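PDB 3MOG: 3-hydroxyadipyl-CoA dehydrogenase from Escherichia coli, which catalyses the NAD+-dependent oxidation of (3S)-3-hydroxyadipyl-CoA to 3-oxoadipyl-CoA in the degradation of phenylacetate. Local coordinates for residues C[350-355]-C[375-380]; C[322-327]-C[344-349]; C[317-322]-C[365-370]; C[197-202]-C[231-236]. All coordinates share one frame; numbering follows the deposited sequence.

Contact 1: C[350-355]-C[375-380]; sequences KVVTIA and QGKTVL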
loop_
_atom_site.group_PDB
_atom_site.type_symbol
_atom_site.label_atom_id
_atom_site.label_comp_id
_atom_site.label_asym_id
_atom_site.label_seq_id
_atom_site.Cartn_x
_atom_site.Cartn_y
_atom_site.Cartn_z
ATOM N N LYS C 350 -29.272 25.663 -2.211
ATOM C CA LYS C 350 -29.478 26.611 -1.122
ATOM C C LYS C 350 -28.676 26.264 0.126
ATOM O O LYS C 350 -28.298 27.145 0.886
ATOM C CB LYS C 350 -30.966 26.752 -0.801
ATOM C CG LYS C 350 -31.673 27.726 -1.727
ATOM C CD LYS C 350 -32.946 27.131 -2.302
ATOM C CE LYS C 350 -33.365 27.877 -3.562
ATOM N NZ LYS C 350 -34.369 27.116 -4.362
ATOM N N VAL C 351 -28.400 24.983 0.325
ATOM C CA VAL C 351 -27.616 24.569 1.477
ATOM C C VAL C 351 -26.141 24.873 1.259
ATOM O O VAL C 351 -25.564 24.523 0.232
ATOM C CB VAL C 351 -27.901 23.110 1.865
ATOM C CG1 VAL C 351 -26.812 22.552 2.764
ATOM C CG2 VAL C 351 -29.258 23.037 2.562
ATOM N N VAL C 352 -25.564 25.565 2.236
ATOM C CA VAL C 352 -24.200 26.066 2.191
ATOM C C VAL C 352 -23.517 25.674 3.520
ATOM O O VAL C 352 -24.119 25.842 4.591
ATOM C CB VAL C 352 -24.266 27.605 2.018
ATOM C CG1 VAL C 352 -23.115 28.310 2.677
ATOM C CG2 VAL C 352 -24.372 27.985 0.557
ATOM N N THR C 353 -22.296 25.126 3.478
ATOM C CA THR C 353 -21.548 24.958 4.737
ATOM C C THR C 353 -20.451 26.006 4.925
ATOM O O THR C 353 -19.897 26.529 3.956
ATOM C CB THR C 353 -21.039 23.498 5.047
ATOM O OG1 THR C 353 -19.918 23.156 4.227
ATOM C CG2 THR C 353 -22.131 22.473 4.872
ATOM N N ILE C 354 -20.177 26.340 6.187
ATOM C CA ILE C 354 -19.187 27.365 6.526
ATOM C C ILE C 354 -18.346 26.928 7.719
ATOM O O ILE C 354 -18.749 26.061 8.487
ATOM C CB ILE C 354 -19.826 28.769 6.854
ATOM C CG1 ILE C 354 -20.555 28.748 8.206
ATOM C CG2 ILE C 354 -20.747 29.261 5.720
ATOM C CD1 ILE C 354 -20.651 30.101 8.870
ATOM N N ALA C 355 -17.158 27.507 7.844
ATOM C CA ALA C 355 -16.338 27.290 9.022
ATOM C C ALA C 355 -15.682 28.593 9.346
ATOM O O ALA C 355 -15.191 29.289 8.447
ATOM C CB ALA C 355 -15.283 26.198 8.786
ATOM N N GLN C 375 -29.236 36.154 1.290
ATOM C CA GLN C 375 -29.129 35.749 -0.110
ATOM C C GLN C 375 -29.885 34.456 -0.391
ATOM O O GLN C 375 -29.760 33.882 -1.471
ATOM C CB GLN C 375 -27.665 35.611 -0.535
ATOM C CG GLN C 375 -26.862 36.890 -0.408
ATOM C CD GLN C 375 -25.633 36.897 -1.283
ATOM O OE1 GLN C 375 -24.871 35.927 -1.324
ATOM N NE2 GLN C 375 -25.429 38.002 -1.994
ATOM N N GLY C 376 -30.673 34.004 0.578
ATOM C CA GLY C 376 -31.535 32.837 0.387
ATOM C C GLY C 376 -30.961 31.533 0.918
ATOM O O GLY C 376 -31.650 30.510 0.971
ATOM N N LYS C 377 -29.703 31.570 1.330
ATOM C CA LYS C 377 -29.002 30.345 1.678
ATOM C C LYS C 377 -29.283 29.881 3.096
ATOM O O LYS C 377 -29.489 30.700 3.999
ATOM C CB LYS C 377 -27.505 30.499 1.406
ATOM C CG LYS C 377 -27.196 30.359 -0.085
ATOM C CD LYS C 377 -26.127 31.319 -0.555
ATOM C CE LYS C 377 -26.141 31.410 -2.081
ATOM N NZ LYS C 377 -25.279 32.512 -2.596
ATOM N N THR C 378 -29.346 28.558 3.257
ATOM C CA THR C 378 -29.352 27.917 4.568
ATOM C C THR C 378 -27.900 27.664 4.970
ATOM O O THR C 378 -27.189 26.896 4.310
ATOM C CB THR C 378 -30.087 26.561 4.553
ATOM O OG1 THR C 378 -31.387 26.709 3.966
ATOM C CG2 THR C 378 -30.220 26.014 5.970
ATOM N N VAL C 379 -27.476 28.313 6.049
ATOM C CA VAL C 379 -26.100 28.232 6.534
ATOM C C VAL C 379 -25.935 27.143 7.591
ATOM O O VAL C 379 -26.513 27.241 8.673
ATOM C CB VAL C 379 -25.647 29.581 7.141
ATOM C CG1 VAL C 379 -24.182 29.527 7.553
ATOM C CG2 VAL C 379 -25.876 30.706 6.163
ATOM N N LEU C 380 -25.143 26.112 7.275
ATOM C CA LEU C 380 -24.776 25.071 8.254
ATOM C C LEU C 380 -23.330 25.233 8.676
ATOM O O LEU C 380 -22.453 25.366 7.829
ATOM C CB LEU C 380 -24.970 23.675 7.672
ATOM C CG LEU C 380 -26.380 23.220 7.320
ATOM C CD1 LEU C 380 -26.318 21.968 6.498
ATOM C CD2 LEU C 380 -27.204 22.975 8.573
#
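Four backbone hydrogen bonds zip 350-355 to 375-380 in parallel register. Leu380 N gives the straightest of them, reaching Val352 O at 2.9 Å with an N-H...O angle of 178°. Val352 N binds Thr378 O and Ile354 N binds Leu380 O, both at 3.0 Å and both close to the line of the acceptor C=O. At the entry to the pair Thr378 N reaches Lys350 O from well above the carbonyl plane, 43° out of it, unlike the other three, which lie near the C=O line; Lys350 itself is in the loop before the strand. Leu380 O takes a second, weaker contact from Thr353 CA (3.2 Å).

Two faces carry the packing. On one, Val351 CG1 meets Leu380 CD1 at 3.8 Å, and Val351 CG2 lies against Thr378 CB; helix 213-223 closes over this face through Asp222, Ala219 and Val215. On the other, Val379 CG1 sits among three carbons of Ile354, CG1, CG2 and CD1, while Leu372 of helix 362-373 touches both residues. Ile354 CG1 stands between its own N and carbonyl carbon (chi1 72°), which turns that branch toward Val379. Nearer the strand starts, Val352 CG2 rests on the aliphatic stem of Lys377, 3.7 Å from CG. The stem bends at chi2 and carries the ammonium end away from the partner strand.

Strand 351-356, helix 362-373 and strand 378-381 make up a beta-alpha-beta crossover, whose second strand, 378-381, is the outermost of the six-stranded sheet on its side within this chain, in the reduced Rossmann-fold domain.

Contact 2: C[322-327]-C[344-349]; sequences LIETQG and IDKMAG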
loop_
_atom_site.group_PDB
_atom_site.type_symbol
_atom_site.label_atom_id
_atom_site.label_comp_id
_atom_site.label_asym_id
_atom_site.label_seq_id
_atom_site.Cartn_x
_atom_site.Cartn_y
_atom_site.Cartn_z
ATOM N N LEU C 322 -14.825 36.453 3.573
ATOM C CA LEU C 322 -15.603 35.260 3.300
ATOM C C LEU C 322 -15.027 34.649 2.028
ATOM O O LEU C 322 -15.133 35.235 0.939
ATOM C CB LEU C 322 -17.080 35.600 3.112
ATOM C CG LEU C 322 -17.991 34.425 2.760
ATOM C CD1 LEU C 322 -18.106 33.481 3.941
ATOM C CD2 LEU C 322 -19.369 34.889 2.301
ATOM N N ILE C 323 -14.391 33.487 2.179
ATOM C CA ILE C 323 -13.581 32.899 1.112
ATOM C C ILE C 323 -14.113 31.516 0.778
ATOM O O ILE C 323 -14.254 30.664 1.661
ATOM C CB ILE C 323 -12.076 32.852 1.488
ATOM C CG1 ILE C 323 -11.562 34.260 1.850
ATOM C CG2 ILE C 323 -11.236 32.276 0.342
ATOM C CD1 ILE C 323 -10.114 34.321 2.368
ATOM N N GLU C 324 -14.471 31.324 -0.489
ATOM C CA GLU C 324 -14.790 30.003 -1.017
ATOM C C GLU C 324 -13.567 29.082 -0.869
ATOM O O GLU C 324 -12.453 29.500 -1.150
ATOM C CB GLU C 324 -15.213 30.109 -2.481
ATOM C CG GLU C 324 -16.585 30.754 -2.672
ATOM C CD GLU C 324 -17.159 30.490 -4.047
ATOM O OE1 GLU C 324 -17.242 31.445 -4.840
ATOM O OE2 GLU C 324 -17.529 29.329 -4.340
ATOM N N THR C 325 -13.780 27.857 -0.388
ATOM C CA THR C 325 -12.648 26.950 -0.064
ATOM C C THR C 325 -11.797 26.590 -1.273
ATOM O O THR C 325 -12.322 26.251 -2.341
ATOM C CB THR C 325 -13.086 25.654 0.684
ATOM O OG1 THR C 325 -11.923 24.915 1.066
ATOM C CG2 THR C 325 -14.014 24.758 -0.163
ATOM N N GLN C 326 -10.488 26.736 -1.089
ATOM C CA GLN C 326 -9.454 26.251 -2.000
ATOM C C GLN C 326 -8.661 25.124 -1.302
ATOM O O GLN C 326 -7.615 24.670 -1.799
ATOM C CB GLN C 326 -8.502 27.399 -2.367
ATOM C CG GLN C 326 -9.189 28.583 -3.087
ATOM C CD GLN C 326 -8.298 29.825 -3.209
ATOM O OE1 GLN C 326 -7.071 29.744 -3.116
ATOM N NE2 GLN C 326 -8.922 30.977 -3.429
ATOM N N GLY C 327 -9.133 24.705 -0.132
ATOM C CA GLY C 327 -8.503 23.597 0.584
ATOM C C GLY C 327 -7.594 24.014 1.716
ATOM O O GLY C 327 -6.976 23.163 2.368
ATOM N N ILE C 344 -16.273 29.265 3.086
ATOM C CA ILE C 344 -17.554 28.760 2.606
ATOM C C ILE C 344 -17.378 27.664 1.543
ATOM O O ILE C 344 -16.451 27.688 0.727
ATOM C CB ILE C 344 -18.482 29.912 2.100
ATOM C CG1 ILE C 344 -19.813 29.383 1.589
ATOM C CG2 ILE C 344 -17.823 30.732 1.002
ATOM C CD1 ILE C 344 -20.770 30.473 1.154
ATOM N N ASP C 345 -18.295 26.709 1.585
ATOM C CA ASP C 345 -18.331 25.560 0.715
ATOM C C ASP C 345 -19.694 25.585 0.058
ATOM O O ASP C 345 -20.695 25.203 0.676
ATOM C CB ASP C 345 -18.216 24.318 1.595
ATOM C CG ASP C 345 -18.116 23.035 0.817
ATOM O OD1 ASP C 345 -18.579 21.996 1.344
ATOM O OD2 ASP C 345 -17.556 23.049 -0.296
ATOM N N LYS C 346 -19.753 26.046 -1.188
ATOM C CA LYS C 346 -21.052 26.209 -1.854
ATOM C C LYS C 346 -21.007 25.886 -3.331
ATOM O O LYS C 346 -19.972 26.082 -3.975
ATOM C CB LYS C 346 -21.609 27.632 -1.663
ATOM C CG LYS C 346 -20.765 28.754 -2.275
ATOM C CD LYS C 346 -21.589 30.005 -2.582
ATOM C CE LYS C 346 -20.677 31.191 -2.933
ATOM N NZ LYS C 346 -21.424 32.405 -3.389
ATOM N N MET C 347 -22.123 25.365 -3.850
ATOM C CA MET C 347 -22.363 25.353 -5.300
ATOM C C MET C 347 -23.660 26.097 -5.627
ATOM O O MET C 347 -23.792 27.250 -5.239
ATOM C CB MET C 347 -22.282 23.945 -5.900
ATOM C CG MET C 347 -20.824 23.429 -5.965
ATOM S SD MET C 347 -20.618 21.798 -6.702
ATOM C CE MET C 347 -18.857 21.618 -6.557
ATOM N N ALA C 348 -24.607 25.467 -6.321
ATOM C CA ALA C 348 -25.815 26.186 -6.770
ATOM C C ALA C 348 -26.972 26.098 -5.783
ATOM O O ALA C 348 -27.761 27.039 -5.656
ATOM C CB ALA C 348 -26.256 25.710 -8.146
ATOM N N GLY C 349 -27.056 24.971 -5.079
ATOM C CA GLY C 349 -28.128 24.717 -4.117
ATOM C C GLY C 349 -28.164 25.679 -2.942
ATOM O O GLY C 349 -27.216 26.426 -2.702
HETATM O O HOH W 1 -17.369 27.518 -2.076
HETATM O O HOH W 2 -19.706 27.800 -6.215
#
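Ile344 is gripped by segment 322-327 at both ends of its backbone: its N donates to Ile323 O at 2.8 Å, and its O accepts from Thr325 N at 2.9 Å. Glu324 faces it as the parallel bridge partner, in the beta-alpha-beta unit formed by strand 320-324, helix 330-337 and strand 341-345 of the reduced Rossmann-fold domain. The carbonyl of Ile344 also takes a C-H...O contact from Glu324 CA.

Ile344 CG2 lies between its own N and carbonyl carbon, a position that brings the methyl to 3.7 Å from Glu324 CA. The side chains of Glu324 and Ile344 then run side by side in the same direction, and CD1 of Leu322, two residues before Glu324, approaches Ile344 CB obliquely. Lys346 crosses Glu324 at about a right angle, its CE 3.8 Å from Glu324 CD; the ammonium group stays beyond salt-bridge distance. Instead, Glu324 OE2 pairs with Arg440 in a salt bridge.

Two waters tie the same carboxylate to the backbone of 344-346. One molecule donates to Glu324 OE2 and to Ile344 O and accepts from Lys346 N; a second links Glu324 OE2, at a long 3.3 Å from the water, to Lys346 O, which also accepts from Trp391. Asp345 turns to the other face, where its carboxylate binds backbone N atoms of 389-391, at the start of helix 390-406. Past the bridge, the chain of 322-327 bends in an ST turn, with Thr325 OG1 accepting from Gly327 N at 3.0 Å.

Contact 3: C[317-322]-C[365-370]; sequences IDDVLL and TRKAIY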
loop_
_atom_site.group_PDB
_atom_site.type_symbol
_atom_site.label_atom_id
_atom_site.label_comp_id
_atom_site.label_asym_id
_atom_site.label_seq_id
_atom_site.Cartn_x
_atom_site.Cartn_y
_atom_site.Cartn_z
ATOM N N ILE C 317 -16.413 41.552 3.838
ATOM C CA ILE C 317 -17.568 42.013 4.599
ATOM C C ILE C 317 -16.997 42.706 5.831
ATOM O O ILE C 317 -16.532 42.038 6.755
ATOM C CB ILE C 317 -18.464 40.813 4.994
ATOM C CG1 ILE C 317 -18.854 40.003 3.751
ATOM C CG2 ILE C 317 -19.703 41.274 5.702
ATOM C CD1 ILE C 317 -19.431 38.646 4.039
ATOM N N ASP C 318 -17.026 44.042 5.817
ATOM C CA ASP C 318 -16.283 44.896 6.756
ATOM C C ASP C 318 -14.800 44.497 6.823
ATOM O O ASP C 318 -14.044 44.818 5.909
ATOM C CB ASP C 318 -16.962 44.966 8.140
ATOM C CG ASP C 318 -18.300 45.721 8.107
ATOM O OD1 ASP C 318 -18.497 46.580 7.223
ATOM O OD2 ASP C 318 -19.162 45.459 8.969
ATOM N N ASP C 319 -14.396 43.792 7.877
ATOM C CA ASP C 319 -13.022 43.270 7.971
ATOM C C ASP C 319 -12.924 41.745 7.748
ATOM O O ASP C 319 -11.817 41.205 7.638
ATOM C CB ASP C 319 -12.372 43.659 9.307
ATOM C CG ASP C 319 -13.184 43.212 10.512
ATOM O OD1 ASP C 319 -14.423 43.063 10.391
ATOM O OD2 ASP C 319 -12.578 43.015 11.587
ATOM N N VAL C 320 -14.078 41.074 7.680
ATOM C CA VAL C 320 -14.161 39.626 7.464
ATOM C C VAL C 320 -13.979 39.260 5.998
ATOM O O VAL C 320 -14.692 39.769 5.133
ATOM C CB VAL C 320 -15.533 39.062 7.879
ATOM C CG1 VAL C 320 -15.490 37.533 7.990
ATOM C CG2 VAL C 320 -15.994 39.693 9.167
ATOM N N LEU C 321 -13.033 38.368 5.725
ATOM C CA LEU C 321 -12.970 37.733 4.416
ATOM C C LEU C 321 -13.819 36.474 4.436
ATOM O O LEU C 321 -13.591 35.570 5.243
ATOM C CB LEU C 321 -11.532 37.411 4.007
ATOM C CG LEU C 321 -10.563 38.576 3.751
ATOM C CD1 LEU C 321 -9.274 38.067 3.138
ATOM C CD2 LEU C 321 -11.155 39.645 2.847
ATOM N N LEU C 322 -14.825 36.453 3.573
ATOM C CA LEU C 322 -15.603 35.260 3.300
ATOM C C LEU C 322 -15.027 34.649 2.028
ATOM O O LEU C 322 -15.133 35.235 0.939
ATOM C CB LEU C 322 -17.080 35.600 3.112
ATOM C CG LEU C 322 -17.991 34.425 2.760
ATOM C CD1 LEU C 322 -18.106 33.481 3.941
ATOM C CD2 LEU C 322 -19.369 34.889 2.301
ATOM N N THR C 365 -17.998 36.466 12.604
ATOM C CA THR C 365 -18.660 35.268 12.069
ATOM C C THR C 365 -20.130 35.579 11.763
ATOM O O THR C 365 -20.617 35.282 10.661
ATOM C CB THR C 365 -18.514 34.053 13.043
ATOM O OG1 THR C 365 -17.127 33.749 13.227
ATOM C CG2 THR C 365 -19.201 32.814 12.516
ATOM N N ARG C 366 -20.806 36.220 12.721
ATOM C CA ARG C 366 -22.219 36.598 12.578
ATOM C C ARG C 366 -22.480 37.528 11.396
ATOM O O ARG C 366 -23.459 37.339 10.688
ATOM C CB ARG C 366 -22.794 37.168 13.885
ATOM C CG ARG C 366 -23.173 36.080 14.890
ATOM C CD ARG C 366 -23.844 36.626 16.145
ATOM N NE ARG C 366 -24.405 35.552 16.968
ATOM C CZ ARG C 366 -23.739 34.881 17.911
ATOM N NH1 ARG C 366 -22.470 35.160 18.176
ATOM N NH2 ARG C 366 -24.349 33.922 18.596
ATOM N N LYS C 367 -21.599 38.499 11.163
ATOM C CA LYS C 367 -21.685 39.347 9.950
ATOM C C LYS C 367 -21.744 38.523 8.651
ATOM O O LYS C 367 -22.577 38.791 7.771
ATOM C CB LYS C 367 -20.521 40.341 9.869
ATOM C CG LYS C 367 -20.610 41.511 10.832
ATOM C CD LYS C 367 -19.355 42.376 10.751
ATOM C CE LYS C 367 -19.423 43.555 11.717
ATOM N NZ LYS C 367 -18.284 44.499 11.510
ATOM N N ALA C 368 -20.862 37.523 8.553
ATOM C CA ALA C 368 -20.807 36.628 7.399
ATOM C C ALA C 368 -22.043 35.735 7.302
ATOM O O ALA C 368 -22.548 35.511 6.204
ATOM C CB ALA C 368 -19.537 35.790 7.431
ATOM N N ILE C 369 -22.527 35.242 8.446
ATOM C CA ILE C 369 -23.728 34.393 8.472
ATOM C C ILE C 369 -24.946 35.201 8.010
ATOM O O ILE C 369 -25.751 34.706 7.206
ATOM C CB ILE C 369 -23.982 33.756 9.880
ATOM C CG1 ILE C 369 -22.855 32.791 10.246
ATOM C CG2 ILE C 369 -25.341 33.028 9.935
ATOM C CD1 ILE C 369 -22.899 32.260 11.683
ATOM N N TYR C 370 -25.050 36.440 8.506
ATOM C CA TYR C 370 -26.133 37.354 8.134
ATOM C C TYR C 370 -26.152 37.582 6.624
ATOM O O TYR C 370 -27.177 37.372 5.979
ATOM C CB TYR C 370 -26.034 38.705 8.882
ATOM C CG TYR C 370 -27.087 39.721 8.438
ATOM C CD1 TYR C 370 -28.387 39.695 8.964
ATOM C CD2 TYR C 370 -26.789 40.693 7.476
ATOM C CE1 TYR C 370 -29.361 40.611 8.542
ATOM C CE2 TYR C 370 -27.751 41.607 7.043
ATOM C CZ TYR C 370 -29.033 41.564 7.581
ATOM O OH TYR C 370 -29.975 42.475 7.153
#
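Three groups hold the Asp318 carboxylate: Lys367 NZ binds OD2 in a salt bridge of 2.9 Å, while the backbone N atoms of Met305 and Lys306 both donate to OD1. The ammonium group meets OD2 on its anti side, 24° out of the carboxylate plane. Lys367 arrives fully extended beyond CG, crossing the aspartate at about a right angle, so that its CD and CE also pass within 3.6 Å and 3.4 Å of Asp318 OD2. With two backbone donors on one oxygen and a lysine on the other, the group probably stays ionised. Asp319 OD1 adds a second negative charge, 4.3 Å from Lys367 NZ.

Asp318 stands in a type II' turn from Ile317 to Val320, the hairpin joining strands 314-317 and 320-324. Helix 362-373 packs on one face of the six-stranded sheet through Ala368, the helix-on-sheet layering of a Rossmann-like fold. Ile317 CD1, Val320 CG1 and Leu322 CD1 each come to 4.4 Å from Ala368 CB, and Val342 of the adjacent strand touches Ala368 too. Leu322 extends this apolar patch toward Tyr371 and Leu372, farther along the helix.

Contact 4: C[197-202]-C[231-236]; sequences PYYSEA and LELTDL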
loop_
_atom_site.group_PDB
_atom_site.type_symbol
_atom_site.label_atom_id
_atom_site.label_comp_id
_atom_site.label_asym_id
_atom_site.label_seq_id
_atom_site.Cartn_x
_atom_site.Cartn_y
_atom_site.Cartn_z
ATOM N N PRO C 197 -15.188 7.876 -4.509
ATOM C CA PRO C 197 -14.949 8.981 -3.540
ATOM C C PRO C 197 -16.194 9.704 -3.028
ATOM O O PRO C 197 -16.108 10.473 -2.064
ATOM C CB PRO C 197 -14.031 9.939 -4.298
ATOM C CG PRO C 197 -14.162 9.569 -5.730
ATOM C CD PRO C 197 -14.509 8.123 -5.802
ATOM N N TYR C 198 -17.345 9.450 -3.650
ATOM C CA TYR C 198 -18.582 10.010 -3.136
ATOM C C TYR C 198 -18.835 9.419 -1.747
ATOM O O TYR C 198 -19.193 10.148 -0.821
ATOM C CB TYR C 198 -19.756 9.774 -4.091
ATOM C CG TYR C 198 -21.032 10.475 -3.672
ATOM C CD1 TYR C 198 -21.060 11.857 -3.505
ATOM C CD2 TYR C 198 -22.217 9.756 -3.459
ATOM C CE1 TYR C 198 -22.215 12.508 -3.111
ATOM C CE2 TYR C 198 -23.379 10.399 -3.073
ATOM C CZ TYR C 198 -23.366 11.776 -2.897
ATOM O OH TYR C 198 -24.496 12.431 -2.514
ATOM N N TYR C 199 -18.569 8.119 -1.592
ATOM C CA TYR C 199 -18.752 7.463 -0.306
ATOM C C TYR C 199 -17.597 7.716 0.637
ATOM O O TYR C 199 -17.814 7.997 1.810
ATOM C CB TYR C 199 -18.999 5.962 -0.477
ATOM C CG TYR C 199 -20.091 5.686 -1.465
ATOM C CD1 TYR C 199 -19.800 5.087 -2.693
ATOM C CD2 TYR C 199 -21.409 6.066 -1.205
ATOM C CE1 TYR C 199 -20.778 4.844 -3.618
ATOM C CE2 TYR C 199 -22.418 5.826 -2.144
ATOM C CZ TYR C 199 -22.087 5.216 -3.345
ATOM O OH TYR C 199 -23.046 4.965 -4.293
ATOM N N SER C 200 -16.376 7.635 0.122
ATOM C CA SER C 200 -15.198 7.639 0.987
ATOM C C SER C 200 -14.821 9.012 1.545
ATOM O O SER C 200 -14.232 9.100 2.638
ATOM C CB SER C 200 -14.005 6.979 0.292
ATOM O OG SER C 200 -13.531 7.770 -0.776
ATOM N N GLU C 201 -15.162 10.084 0.830
ATOM C CA GLU C 201 -14.982 11.411 1.446
ATOM C C GLU C 201 -15.878 11.638 2.687
ATOM O O GLU C 201 -15.416 12.181 3.704
ATOM C CB GLU C 201 -15.063 12.553 0.427
ATOM C CG GLU C 201 -13.808 12.662 -0.470
ATOM C CD GLU C 201 -12.507 12.842 0.314
ATOM O OE1 GLU C 201 -11.483 12.235 -0.064
ATOM O OE2 GLU C 201 -12.496 13.598 1.306
ATOM N N ALA C 202 -17.115 11.155 2.615
ATOM C CA ALA C 202 -18.055 11.177 3.746
ATOM C C ALA C 202 -17.590 10.372 4.976
ATOM O O ALA C 202 -17.647 10.872 6.100
ATOM C CB ALA C 202 -19.361 10.670 3.300
ATOM N N LEU C 231 -24.152 9.093 2.851
ATOM C CA LEU C 231 -24.259 8.204 4.020
ATOM C C LEU C 231 -25.636 7.537 4.081
ATOM O O LEU C 231 -25.742 6.322 4.221
ATOM C CB LEU C 231 -23.890 8.947 5.304
ATOM C CG LEU C 231 -22.457 9.510 5.319
ATOM C CD1 LEU C 231 -22.307 10.612 6.339
ATOM C CD2 LEU C 231 -21.426 8.419 5.586
ATOM N N GLU C 232 -26.688 8.327 3.896
ATOM C CA GLU C 232 -28.029 7.777 3.714
ATOM C C GLU C 232 -28.107 6.755 2.560
ATOM O O GLU C 232 -28.725 5.702 2.715
ATOM C CB GLU C 232 -29.043 8.896 3.507
ATOM C CG GLU C 232 -30.477 8.403 3.467
ATOM C CD GLU C 232 -31.496 9.517 3.373
ATOM O OE1 GLU C 232 -31.128 10.696 3.593
ATOM O OE2 GLU C 232 -32.671 9.201 3.082
ATOM N N LEU C 233 -27.481 7.064 1.422
ATOM C CA LEU C 233 -27.409 6.132 0.290
ATOM C C LEU C 233 -26.685 4.832 0.651
ATOM O O LEU C 233 -27.105 3.765 0.223
ATOM C CB LEU C 233 -26.760 6.783 -0.941
ATOM C CG LEU C 233 -26.770 6.036 -2.283
ATOM C CD1 LEU C 233 -28.176 5.926 -2.838
ATOM C CD2 LEU C 233 -25.865 6.711 -3.296
ATOM N N THR C 234 -25.630 4.899 1.457
ATOM C CA THR C 234 -25.019 3.646 1.939
ATOM C C THR C 234 -25.963 2.833 2.845
ATOM O O THR C 234 -25.957 1.598 2.789
ATOM C CB THR C 234 -23.661 3.840 2.652
ATOM O OG1 THR C 234 -23.826 4.601 3.856
ATOM C CG2 THR C 234 -22.664 4.528 1.749
ATOM N N ASP C 235 -26.764 3.524 3.666
ATOM C CA ASP C 235 -27.802 2.872 4.491
ATOM C C ASP C 235 -28.877 2.213 3.626
ATOM O O ASP C 235 -29.380 1.145 3.956
ATOM C CB ASP C 235 -28.449 3.860 5.476
ATOM C CG ASP C 235 -27.834 3.805 6.880
ATOM O OD1 ASP C 235 -26.751 3.207 7.047
ATOM O OD2 ASP C 235 -28.443 4.368 7.826
ATOM N N LEU C 236 -29.194 2.834 2.496
ATOM C CA LEU C 236 -30.200 2.299 1.584
ATOM C C LEU C 236 -29.681 1.261 0.600
ATOM O O LEU C 236 -30.455 0.460 0.093
ATOM C CB LEU C 236 -30.879 3.437 0.832
ATOM C CG LEU C 236 -32.307 3.721 1.291
ATOM C CD1 LEU C 236 -32.561 5.211 1.361
ATOM C CD2 LEU C 236 -33.316 3.027 0.364
#
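Tyr199 CG lies anti to its carbonyl carbon (chi1 -51°), swinging the ring out from helix 196-207 toward 231-236, while Leu233 CG extends opposite its backbone N (chi1 -172°) and presents CD2 to that ring. The leucine methyl arrives in the ring plane at the phenol edge, 3.5 Å from Tyr199 OH and 3.7 Å from Tyr199 CE2. The same methyl also stands, more loosely, at the edge of the Tyr198 ring, near CE2. It therefore fits against the rims of two tyrosines that follow each other in the chain.

Thr234 slides past Tyr199 in the opposite direction, with CG2 3.6 Å from Tyr199 CD2. Its hydroxyl is turned back to its own helix, where OG1 donates to Leu231 O at 2.6 Å, in the carbonyl plane and on a lone pair. Asp235 N binds the same carbonyl, which thus serves two donors. With the hydroxyl turned back, the threonine methyl is the part that faces the tyrosine.

Both segments belong to the first of two C-terminal-type helical domains of the 3-hydroxyacyl-CoA dehydrogenase family in this chain. Their axes are 10.1 Å apart and cross at -113°, a steep angle under which the helices touch over a short span. Where the CA atoms come nearest, Ala202 CB meets Leu231 CD2 at 3.8 Å, and Ile216 of helix 213-223 touches both residues. Asp217 of that helix accepts from the N atoms of Leu231 and Glu232 at the start of helix 230-237. Tyr198 OH hydrogen-bonds to Met228 O, just ahead of this helix.

In the fold
Contacts 1, 2 and 3 all build one six-stranded sheet and its helical cover, with centres 10 to 14 Å apart. Contact 2 pairs strands 320-324 and 341-345, contact 1 pairs 351-356 and 378-381, and the two meet where 341-345 runs beside 351-356. Leu322 belongs to both contacts 2 and 3. Along the chain contact 2 is nested within the loop that contact 3 closes, whereas contacts 1 and 3 interleave through helix 362-373. Contact 4 comes earlier in sequence, in a helical domain, its centre 21 Å from contacts 1 and 2 and 32 Å from contact 3. Helix 213-223 packs against both contacts 1 and 4, joining helical domain and sheet although these contacts do not touch.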